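Local coordinates for protein TRNA threonylcarbamoyladenosine dehydratase (PDB 4D7A) that catalyses the ATP-dependent dehydration of threonylcarbamoyladenosine at position 37 of tRNAs to its cyclic form, and takes part in a sulfur transfer pathway, at residues V36-V41 / L59-D64; T70-H75 / F238-M243; P161-V166 / F205-L210. All blocks are in the same frame, centred on the assembly; numbering follows the deposited sequence.

Interaction 1 of 3, residues V36-V41 / L59-D64. With AMP (adenosine monophosphate), chain K.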
loop_
_atom_site.group_PDB
_atom_site.type_symbol
_atom_site.label_atom_id
_atom_site.label_comp_id
_atom_site.label_asym_id
_atom_site.label_seq_id
_atom_site.Cartn_x
_atom_site.Cartn_y
_atom_site.Cartn_z
ATOM N N VAL B 36 8.648 7.031 -13.029
ATOM C CA VAL B 36 8.381 8.386 -13.518
ATOM C C VAL B 36 7.122 8.942 -12.857
ATOM O O VAL B 36 6.011 8.442 -13.078
ATOM C CB VAL B 36 8.214 8.434 -15.044
ATOM C CG1 VAL B 36 8.227 9.887 -15.495
ATOM C CG2 VAL B 36 9.336 7.661 -15.736
ATOM N N GLY B 37 7.312 9.973 -12.042
ATOM C CA GLY B 37 6.239 10.552 -11.250
ATOM C C GLY B 37 6.280 9.950 -9.860
ATOM O O GLY B 37 5.980 8.777 -9.684
ATOM N N ILE B 38 6.638 10.756 -8.871
ATOM C CA ILE B 38 6.789 10.263 -7.499
ATOM C C ILE B 38 5.650 10.840 -6.636
ATOM O O ILE B 38 5.880 11.488 -5.603
ATOM C CB ILE B 38 8.186 10.646 -6.923
ATOM C CG1 ILE B 38 9.290 10.329 -7.945
ATOM C CG2 ILE B 38 8.477 9.898 -5.608
ATOM C CD1 ILE B 38 9.327 8.850 -8.373
ATOM N N GLY B 39 4.413 10.609 -7.073
ATOM C CA GLY B 39 3.252 11.170 -6.395
ATOM C C GLY B 39 2.408 10.134 -5.676
ATOM O O GLY B 39 2.937 9.220 -5.034
ATOM N N GLY B 40 1.086 10.273 -5.781
ATOM C CA GLY B 40 0.166 9.389 -5.077
ATOM C C GLY B 40 0.355 7.919 -5.426
ATOM O O GLY B 40 0.132 7.037 -4.585
ATOM N N VAL B 41 0.761 7.641 -6.662
ATOM C CA VAL B 41 1.038 6.257 -7.063
ATOM C C VAL B 41 2.535 5.957 -7.022
ATOM O O VAL B 41 2.972 4.954 -6.440
ATOM C CB VAL B 41 0.481 5.965 -8.483
ATOM C CG1 VAL B 41 0.967 4.608 -9.005
ATOM C CG2 VAL B 41 -1.062 6.034 -8.462
ATOM N N LEU B 59 14.519 7.848 -10.092
ATOM C CA LEU B 59 13.291 8.581 -9.799
ATOM C C LEU B 59 13.242 9.852 -10.633
ATOM O O LEU B 59 14.182 10.657 -10.590
ATOM C CB LEU B 59 13.211 8.961 -8.323
ATOM C CG LEU B 59 13.389 7.831 -7.312
ATOM C CD1 LEU B 59 13.320 8.405 -5.905
ATOM C CD2 LEU B 59 12.311 6.762 -7.518
ATOM N N ILE B 60 12.157 10.036 -11.381
ATOM C CA ILE B 60 12.022 11.229 -12.227
ATOM C C ILE B 60 10.789 12.049 -11.855
ATOM O O ILE B 60 9.657 11.603 -12.025
ATOM C CB ILE B 60 11.963 10.869 -13.733
ATOM C CG1 ILE B 60 13.126 9.940 -14.102
ATOM C CG2 ILE B 60 11.980 12.162 -14.589
ATOM C CD1 ILE B 60 13.279 9.661 -15.614
ATOM N N ASP B 61 11.029 13.255 -11.344
ATOM C CA ASP B 61 9.967 14.189 -10.966
ATOM C C ASP B 61 10.620 15.540 -10.699
ATOM O O ASP B 61 11.751 15.577 -10.220
ATOM C CB ASP B 61 9.227 13.707 -9.704
ATOM C CG ASP B 61 7.804 14.242 -9.604
ATOM O OD1 ASP B 61 7.547 15.405 -10.007
ATOM O OD2 ASP B 61 6.935 13.499 -9.091
ATOM N N MET B 62 9.930 16.641 -10.999
ATOM C CA MET B 62 10.492 17.956 -10.690
ATOM C C MET B 62 9.688 18.643 -9.587
ATOM O O MET B 62 10.023 19.759 -9.181
ATOM C CB MET B 62 10.540 18.879 -11.937
ATOM C CG MET B 62 11.588 20.000 -11.833
ATOM S SD MET B 62 11.625 21.253 -13.146
ATOM C CE MET B 62 11.729 20.293 -14.644
ATOM N N ASP B 63 8.634 17.993 -9.092
ATOM C CA ASP B 63 7.753 18.640 -8.117
ATOM C C ASP B 63 8.304 18.619 -6.697
ATOM O O ASP B 63 9.171 17.813 -6.361
ATOM C CB ASP B 63 6.360 17.996 -8.120
ATOM C CG ASP B 63 5.457 18.567 -9.191
ATOM O OD1 ASP B 63 5.923 19.424 -9.970
ATOM O OD2 ASP B 63 4.278 18.159 -9.253
ATOM N N ASP B 64 7.781 19.525 -5.877
ATOM C CA ASP B 64 8.150 19.620 -4.471
ATOM C C ASP B 64 7.071 19.002 -3.583
ATOM O O ASP B 64 5.905 18.927 -3.980
ATOM C CB ASP B 64 8.359 21.087 -4.085
ATOM C CG ASP B 64 9.518 21.723 -4.830
ATOM O OD1 ASP B 64 10.476 21.001 -5.177
ATOM O OD2 ASP B 64 9.467 22.945 -5.083
HETATM P P AMP K . -0.634 12.827 -7.879
HETATM O O1P AMP K . -0.884 11.875 -6.741
HETATM O O2P AMP K . -0.775 14.273 -7.453
HETATM O O3P AMP K . -1.440 12.539 -9.135
HETATM O "O5'" AMP K . 0.907 12.632 -8.288
HETATM C "C5'" AMP K . 1.384 12.875 -9.623
HETATM C "C4'" AMP K . 2.895 13.020 -9.692
HETATM O "O4'" AMP K . 3.377 12.841 -11.068
HETATM C "C3'" AMP K . 3.441 14.380 -9.220
HETATM O "O3'" AMP K . 4.524 14.187 -8.308
HETATM C "C2'" AMP K . 3.971 15.019 -10.511
HETATM O "O2'" AMP K . 5.037 15.932 -10.349
HETATM C "C1'" AMP K . 4.393 13.796 -11.310
HETATM N N9 AMP K . 4.553 14.075 -12.745
HETATM C C8 AMP K . 3.633 14.706 -13.505
HETATM N N7 AMP K . 4.063 14.884 -14.782
HETATM C C5 AMP K . 5.309 14.384 -14.853
HETATM C C6 AMP K . 6.334 14.248 -15.917
HETATM N N6 AMP K . 6.111 14.700 -17.163
HETATM N N1 AMP K . 7.506 13.661 -15.618
HETATM C C2 AMP K . 7.756 13.223 -14.360
HETATM N N3 AMP K . 6.878 13.305 -13.343
HETATM C C4 AMP K . 5.646 13.868 -13.509
#
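The carboxylate of D61 is gripped by two backbone N-H groups: I38 N reaches OD2 on its anti side, 2.8 Å away and only 18° out of the plane, while D63 N comes down on OD1 from above that plane, 43° out of it, and closes an Asx turn. The ribose of AMP meets the same two oxygens. O3' donates to D61 OD2 at 2.6 Å, and O2' lies 2.6 Å from both D61 OD1 and D63 OD2. D61 can serve loop and sugar together because its CG is anti to the backbone N (chi1 -155°), which carries the carboxylate over to the 36-41 segment. The base meets this pocket at C2, where V36 CG1 packs at 3.6 Å and the carbonyl oxygen of I60 also approaches. These contacts belong to a Rossmann-type nucleotide site: V36 and I60 pair as parallel strand ends, G37 N bonds to I60 O at 2.9 Å, and the turn that follows fits a GxGxxG loop, with an acidic residue just past the end of the neighbouring strand at the ribose hydroxyls. Each glycine has its reason. The backbone angles of G37 would press a side chain against the preceding carbonyl, one on G39 would clash with AMP O5', and one on G40 with O1P, which G40 N binds at 2.7 Å. The I38 side chain points toward the 59-64 segment and crosses that of L59 at about a right angle, CD1 lying 3.7 Å from L59 CD2; M89 of helix 85-96 touches both.

Interaction 2 of 3, residues T70-H75 / F238-M243. With AMP (adenosine monophosphate), chain K.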
loop_
_atom_site.group_PDB
_atom_site.type_symbol
_atom_site.label_atom_id
_atom_site.label_comp_id
_atom_site.label_asym_id
_atom_site.label_seq_id
_atom_site.Cartn_x
_atom_site.Cartn_y
_atom_site.Cartn_z
ATOM N N THR B 70 -0.429 15.071 1.750
ATOM C CA THR B 70 -0.405 14.264 2.978
ATOM C C THR B 70 -1.382 13.085 2.944
ATOM O O THR B 70 -1.114 12.030 3.532
ATOM C CB THR B 70 -0.693 15.166 4.211
ATOM O OG1 THR B 70 0.345 16.145 4.316
ATOM C CG2 THR B 70 -0.742 14.354 5.507
ATOM N N ASN B 71 -2.486 13.235 2.215
ATOM C CA ASN B 71 -3.484 12.169 2.163
ATOM C C ASN B 71 -3.055 10.948 1.351
ATOM O O ASN B 71 -3.646 9.876 1.503
ATOM C CB ASN B 71 -4.824 12.690 1.596
ATOM C CG ASN B 71 -4.735 13.064 0.124
ATOM O OD1 ASN B 71 -3.726 13.610 -0.329
ATOM N ND2 ASN B 71 -5.802 12.762 -0.638
ATOM N N ARG B 72 -2.016 11.068 0.519
ATOM C CA ARG B 72 -1.750 9.982 -0.430
ATOM C C ARG B 72 -0.293 9.725 -0.854
ATOM O O ARG B 72 -0.069 8.897 -1.730
ATOM C CB ARG B 72 -2.561 10.220 -1.703
ATOM C CG ARG B 72 -2.066 11.444 -2.502
ATOM C CD ARG B 72 -3.137 11.967 -3.444
ATOM N NE ARG B 72 -2.617 13.009 -4.327
ATOM C CZ ARG B 72 -2.480 14.289 -3.987
ATOM N NH1 ARG B 72 -2.791 14.710 -2.764
ATOM N NH2 ARG B 72 -2.003 15.155 -4.874
ATOM N N GLN B 73 0.687 10.396 -0.246
ATOM C CA GLN B 73 2.083 10.248 -0.702
ATOM C C GLN B 73 3.018 9.955 0.466
ATOM O O GLN B 73 2.954 10.617 1.502
ATOM C CB GLN B 73 2.530 11.515 -1.461
ATOM C CG GLN B 73 1.515 11.879 -2.538
ATOM C CD GLN B 73 1.932 12.999 -3.481
ATOM O OE1 GLN B 73 3.098 13.359 -3.591
ATOM N NE2 GLN B 73 0.954 13.563 -4.158
ATOM N N ILE B 74 3.877 8.948 0.311
ATOM C CA ILE B 74 4.610 8.405 1.454
ATOM C C ILE B 74 5.669 9.379 1.962
ATOM O O ILE B 74 6.083 9.319 3.119
ATOM C CB ILE B 74 5.251 7.029 1.100
ATOM C CG1 ILE B 74 5.773 6.327 2.358
ATOM C CG2 ILE B 74 6.382 7.197 0.105
ATOM C CD1 ILE B 74 6.294 4.926 2.082
ATOM N N HIS B 75 6.087 10.301 1.103
ATOM C CA HIS B 75 7.125 11.272 1.462
ATOM C C HIS B 75 6.545 12.524 2.106
ATOM O O HIS B 75 7.287 13.443 2.460
ATOM C CB HIS B 75 7.922 11.671 0.222
ATOM C CG HIS B 75 7.056 12.131 -0.907
ATOM N ND1 HIS B 75 6.208 13.215 -0.794
ATOM C CD2 HIS B 75 6.876 11.638 -2.154
ATOM C CE1 HIS B 75 5.557 13.379 -1.931
ATOM N NE2 HIS B 75 5.936 12.429 -2.769
ATOM N N PHE B 238 -10.940 15.503 -8.282
ATOM C CA PHE B 238 -11.208 14.264 -7.558
ATOM C C PHE B 238 -10.349 14.199 -6.297
ATOM O O PHE B 238 -9.217 14.670 -6.289
ATOM C CB PHE B 238 -10.938 13.047 -8.462
ATOM C CG PHE B 238 -11.934 12.903 -9.600
ATOM C CD1 PHE B 238 -13.189 12.345 -9.379
ATOM C CD2 PHE B 238 -11.614 13.331 -10.882
ATOM C CE1 PHE B 238 -14.113 12.224 -10.420
ATOM C CE2 PHE B 238 -12.533 13.208 -11.923
ATOM C CZ PHE B 238 -13.778 12.654 -11.690
ATOM N N GLY B 239 -10.899 13.606 -5.238
ATOM C CA GLY B 239 -10.152 13.290 -4.034
ATOM C C GLY B 239 -9.364 12.011 -4.215
ATOM O O GLY B 239 -9.404 11.403 -5.282
ATOM N N ALA B 240 -8.653 11.595 -3.173
ATOM C CA ALA B 240 -7.856 10.377 -3.244
ATOM C C ALA B 240 -7.625 9.799 -1.857
ATOM O O ALA B 240 -7.757 10.500 -0.859
ATOM C CB ALA B 240 -6.510 10.649 -3.916
ATOM N N ALA B 241 -7.280 8.516 -1.809
ATOM C CA ALA B 241 -6.923 7.879 -0.546
ATOM C C ALA B 241 -5.682 7.017 -0.704
ATOM O O ALA B 241 -5.518 6.338 -1.722
ATOM C CB ALA B 241 -8.089 7.047 -0.021
ATOM N N THR B 242 -4.821 7.036 0.313
ATOM C CA THR B 242 -3.625 6.200 0.345
ATOM C C THR B 242 -3.946 4.743 0.038
ATOM O O THR B 242 -3.236 4.100 -0.753
ATOM C CB THR B 242 -2.928 6.286 1.725
ATOM O OG1 THR B 242 -2.319 7.575 1.862
ATOM C CG2 THR B 242 -1.847 5.223 1.859
ATOM N N MET B 243 -5.023 4.228 0.644
ATOM C CA MET B 243 -5.338 2.803 0.525
ATOM C C MET B 243 -5.501 2.406 -0.940
ATOM O O MET B 243 -5.189 1.278 -1.315
ATOM C CB MET B 243 -6.605 2.430 1.307
ATOM C CG MET B 243 -6.488 2.620 2.816
ATOM S SD MET B 243 -6.714 4.346 3.299
ATOM C CE MET B 243 -8.485 4.565 3.054
HETATM P P AMP K . -0.634 12.827 -7.879
HETATM O O1P AMP K . -0.884 11.875 -6.741
HETATM O O2P AMP K . -0.775 14.273 -7.453
HETATM O O3P AMP K . -1.440 12.539 -9.135
HETATM O "O5'" AMP K . 0.907 12.632 -8.288
HETATM C "C5'" AMP K . 1.384 12.875 -9.623
HETATM C "C4'" AMP K . 2.895 13.020 -9.692
HETATM O "O4'" AMP K . 3.377 12.841 -11.068
HETATM C "C3'" AMP K . 3.441 14.380 -9.220
HETATM O "O3'" AMP K . 4.524 14.187 -8.308
HETATM C "C2'" AMP K . 3.971 15.019 -10.511
HETATM O "O2'" AMP K . 5.037 15.932 -10.349
HETATM C "C1'" AMP K . 4.393 13.796 -11.310
HETATM N N9 AMP K . 4.553 14.075 -12.745
HETATM C C8 AMP K . 3.633 14.706 -13.505
HETATM N N7 AMP K . 4.063 14.884 -14.782
HETATM C C5 AMP K . 5.309 14.384 -14.853
HETATM C C6 AMP K . 6.334 14.248 -15.917
HETATM N N6 AMP K . 6.111 14.700 -17.163
HETATM N N1 AMP K . 7.506 13.661 -15.618
HETATM C C2 AMP K . 7.756 13.223 -14.360
HETATM N N3 AMP K . 6.878 13.305 -13.343
HETATM C C4 AMP K . 5.646 13.868 -13.509
HETATM O O HOH W 1 -5.819 8.446 2.654
#
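A240 meets the 70-75 loop with both its methyl and its carbonyl. Its CB points at the loop and rests on R72 CD at 3.7 Å, while A240 O accepts N71 ND2 at 3.0 Å; this donor stands well above the carbonyl plane, 55° out of it. A241 follows at the N-cap position with its side chain turned away, packing on Y20 of the second subunit. T242 opens helix 242-266 and fastens on the backbone of N71: OG1 donates to N71 O at 2.7 Å from above the carbonyl plane, and T242 N adds a weak bond to the same oxygen. Water 1 reinforces this grip, donating to N71 O and accepting from T242 N. The side chain of N71 works in the other direction as well. Its CG sits between the backbone N and the carbonyl carbon (chi1 68°), and from there OD1 offers an in-plane lone pair to R72 NH1 at 2.8 Å. With NH1 tied in the guanidinium plane, R72 NE donates to AMP O1P at 3.2 Å and R72 NH2 to AMP O2P at 3.0 Å. NE2 of Q73 lies over one face of the group, offset toward its rim. A leucine at R72 removes the guanidinium, and the AMP phosphate would probably be left without these two N-H partners and N71 OD1 without its mate. T242 thus holds the N71 carbonyl and A240 O its amide nitrogen, leaving OD1 to help orient R72, whose positive charge is likely to steady the nucleotide phosphate.

Interaction 3 of 3, residues P161-V166 / F205-L210. With NA (sodium ion), chain J.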
loop_
_atom_site.group_PDB
_atom_site.type_symbol
_atom_site.label_atom_id
_atom_site.label_comp_id
_atom_site.label_asym_id
_atom_site.label_seq_id
_atom_site.Cartn_x
_atom_site.Cartn_y
_atom_site.Cartn_z
ATOM N N PRO B 161 -9.704 -0.655 -2.783
ATOM C CA PRO B 161 -8.476 -1.264 -3.334
ATOM C C PRO B 161 -8.666 -2.676 -3.891
ATOM O O PRO B 161 -7.802 -3.119 -4.645
ATOM C CB PRO B 161 -7.511 -1.305 -2.132
ATOM C CG PRO B 161 -8.158 -0.444 -1.061
ATOM C CD PRO B 161 -9.630 -0.458 -1.323
ATOM N N THR B 162 -9.749 -3.371 -3.543
ATOM C CA THR B 162 -9.898 -4.748 -4.011
ATOM C C THR B 162 -10.370 -4.821 -5.470
ATOM O O THR B 162 -10.443 -5.913 -6.022
ATOM C CB THR B 162 -10.914 -5.559 -3.155
ATOM O OG1 THR B 162 -12.229 -5.014 -3.336
ATOM C CG2 THR B 162 -10.552 -5.502 -1.675
ATOM N N GLN B 163 -10.677 -3.679 -6.101
ATOM C CA GLN B 163 -11.096 -3.707 -7.507
ATOM C C GLN B 163 -9.967 -3.335 -8.492
ATOM O O GLN B 163 -10.163 -3.262 -9.707
ATOM C CB GLN B 163 -12.303 -2.775 -7.712
ATOM C CG GLN B 163 -13.576 -3.335 -7.088
ATOM C CD GLN B 163 -14.799 -2.540 -7.476
ATOM O OE1 GLN B 163 -15.168 -2.485 -8.648
ATOM N NE2 GLN B 163 -15.428 -1.904 -6.494
ATOM N N ILE B 164 -8.768 -3.161 -7.960
ATOM C CA ILE B 164 -7.615 -2.818 -8.789
ATOM C C ILE B 164 -7.073 -4.057 -9.515
ATOM O O ILE B 164 -6.962 -5.132 -8.943
ATOM C CB ILE B 164 -6.520 -2.171 -7.924
ATOM C CG1 ILE B 164 -7.081 -0.899 -7.272
ATOM C CG2 ILE B 164 -5.224 -1.925 -8.732
ATOM C CD1 ILE B 164 -6.158 -0.325 -6.188
ATOM N N GLN B 165 -6.771 -3.900 -10.792
ATOM C CA GLN B 165 -6.248 -5.005 -11.582
ATOM C C GLN B 165 -5.446 -4.492 -12.769
ATOM O O GLN B 165 -5.276 -3.292 -12.933
ATOM C CB GLN B 165 -7.369 -5.918 -12.045
ATOM C CG GLN B 165 -8.537 -5.225 -12.661
ATOM C CD GLN B 165 -9.783 -6.078 -12.589
ATOM O OE1 GLN B 165 -10.332 -6.313 -11.511
ATOM N NE2 GLN B 165 -10.230 -6.561 -13.740
ATOM N N VAL B 166 -4.918 -5.413 -13.566
ATOM C CA VAL B 166 -4.109 -5.030 -14.722
ATOM C C VAL B 166 -4.755 -5.502 -16.009
ATOM O O VAL B 166 -5.241 -6.627 -16.087
ATOM C CB VAL B 166 -2.680 -5.619 -14.603
ATOM C CG1 VAL B 166 -1.770 -5.095 -15.715
ATOM C CG2 VAL B 166 -2.103 -5.281 -13.231
ATOM N N PHE B 205 -5.573 -0.477 -13.483
ATOM C CA PHE B 205 -6.818 0.280 -13.465
ATOM C C PHE B 205 -7.737 -0.347 -12.439
ATOM O O PHE B 205 -7.362 -1.306 -11.785
ATOM C CB PHE B 205 -7.478 0.275 -14.848
ATOM C CG PHE B 205 -8.290 -0.965 -15.112
ATOM C CD1 PHE B 205 -7.668 -2.182 -15.303
ATOM C CD2 PHE B 205 -9.679 -0.909 -15.151
ATOM C CE1 PHE B 205 -8.408 -3.338 -15.526
ATOM C CE2 PHE B 205 -10.429 -2.045 -15.383
ATOM C CZ PHE B 205 -9.791 -3.271 -15.571
ATOM N N SER B 206 -8.914 0.237 -12.246
ATOM C CA SER B 206 -9.882 -0.335 -11.313
ATOM C C SER B 206 -11.262 -0.432 -11.956
ATOM O O SER B 206 -11.626 0.415 -12.776
ATOM C CB SER B 206 -9.945 0.494 -10.039
ATOM O OG SER B 206 -11.033 0.077 -9.231
ATOM N N THR B 207 -12.009 -1.479 -11.625
ATOM C CA THR B 207 -13.383 -1.600 -12.117
ATOM C C THR B 207 -14.358 -0.700 -11.352
ATOM O O THR B 207 -15.531 -0.619 -11.714
ATOM C CB THR B 207 -13.889 -3.050 -12.027
ATOM O OG1 THR B 207 -13.643 -3.549 -10.704
ATOM C CG2 THR B 207 -13.172 -3.933 -13.055
ATOM N N GLU B 208 -13.881 -0.047 -10.292
ATOM C CA GLU B 208 -14.744 0.768 -9.422
ATOM C C GLU B 208 -15.304 2.000 -10.133
ATOM O O GLU B 208 -14.570 2.700 -10.824
ATOM C CB GLU B 208 -13.968 1.229 -8.178
ATOM C CG GLU B 208 -14.807 2.047 -7.197
ATOM C CD GLU B 208 -14.011 2.584 -6.014
ATOM O OE1 GLU B 208 -12.824 2.216 -5.861
ATOM O OE2 GLU B 208 -14.575 3.387 -5.230
ATOM N N ALA B 209 -16.591 2.284 -9.952
ATOM C CA ALA B 209 -17.148 3.503 -10.519
ATOM C C ALA B 209 -16.589 4.729 -9.789
ATOM O O ALA B 209 -16.481 4.737 -8.564
ATOM C CB ALA B 209 -18.662 3.486 -10.447
ATOM N N LEU B 210 -16.267 5.780 -10.536
ATOM C CA LEU B 210 -15.640 6.951 -9.934
ATOM C C LEU B 210 -16.546 7.676 -8.962
ATOM O O LEU B 210 -17.748 7.805 -9.197
ATOM C CB LEU B 210 -15.208 7.947 -11.001
ATOM C CG LEU B 210 -14.027 7.557 -11.860
ATOM C CD1 LEU B 210 -13.673 8.757 -12.699
ATOM C CD2 LEU B 210 -12.867 7.145 -10.958
HETATM NA NA NA J . -8.777 -7.569 -5.999
HETATM O O HOH W 2 -7.183 -5.717 -6.335
HETATM O O HOH W 3 -8.823 -7.150 -8.320
HETATM O O HOH W 4 -12.601 -6.055 -9.903
HETATM O O HOH W 5 -7.460 -7.173 -3.935
HETATM O O HOH W 6 -10.103 -9.126 -4.666
#
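Strands 164-168 and 202-206 run antiparallel, with Q165 and F205 forming a hydrogen-bonded pair (Q165 N to F205 O 2.8 Å, F205 N to Q165 O 2.9 Å) and I164 and S206 the adjoining non-hydrogen-bonded pair. One residue further, T207 N still reaches Q163 O at 3.2 Å. On the side of Q163 the contact is polar: its chain is extended beyond CG and sets OE1 before T207 OG1, which donates at 2.8 Å in the carbonyl plane, on a lone pair. NE2 of the same amide passes over E208 CB and is bonded to D160. T207 OG1 also accepts a bond from water 4, which donates to Q165 OE1 too and so links Q165 to T207. Q165 and F205 lie on the face opposite I164 and S206. The phenyl group of F205 has its CG between the backbone N and the carbonyl carbon (chi1 83°), which leans the ring across to the neighbouring strand, and its CE1 meets Q165 CG obliquely at 3.4 Å. In the mixed Rossmann-like sheet of this ThiF-family protein, strand 164-168 is an outermost strand of the chain and the one that runs against the others. Two cations flank the pair. S206 OG accepts E208 N at 3.0 Å in an ST turn; the carbonyl oxygens of S206 and E208 both bind the potassium ion, together with Q158 and Q174, and the E208 carboxylate itself bonds to I159 N and D160 N. The sodium ion is held by T162 O at 2.4 Å, by four waters and by T162 O of the second subunit; two of those waters, 2 and 3, also donate to I164 O.

How the interactions relate
From the N terminus, interaction 1 comes first: it closes the strand 32-36, helix 42-51, strand 56-60 crossover, bringing the ends of two parallel strands together. Interaction 2 opens just after it, at 70-75, and closes a far longer loop at the start of helix 242-266. Interaction 3 is nested within that loop, joining the last two strands of the sheet. Interactions 1 and 2 share AMP, ribose at one and phosphate at both, and touch directly where H75 NE2 probably bonds to I38 O. Interaction 3 reaches interaction 2 through P161 against M243 and L210 against F238, and interactions 2 and 3 both meet the second subunit.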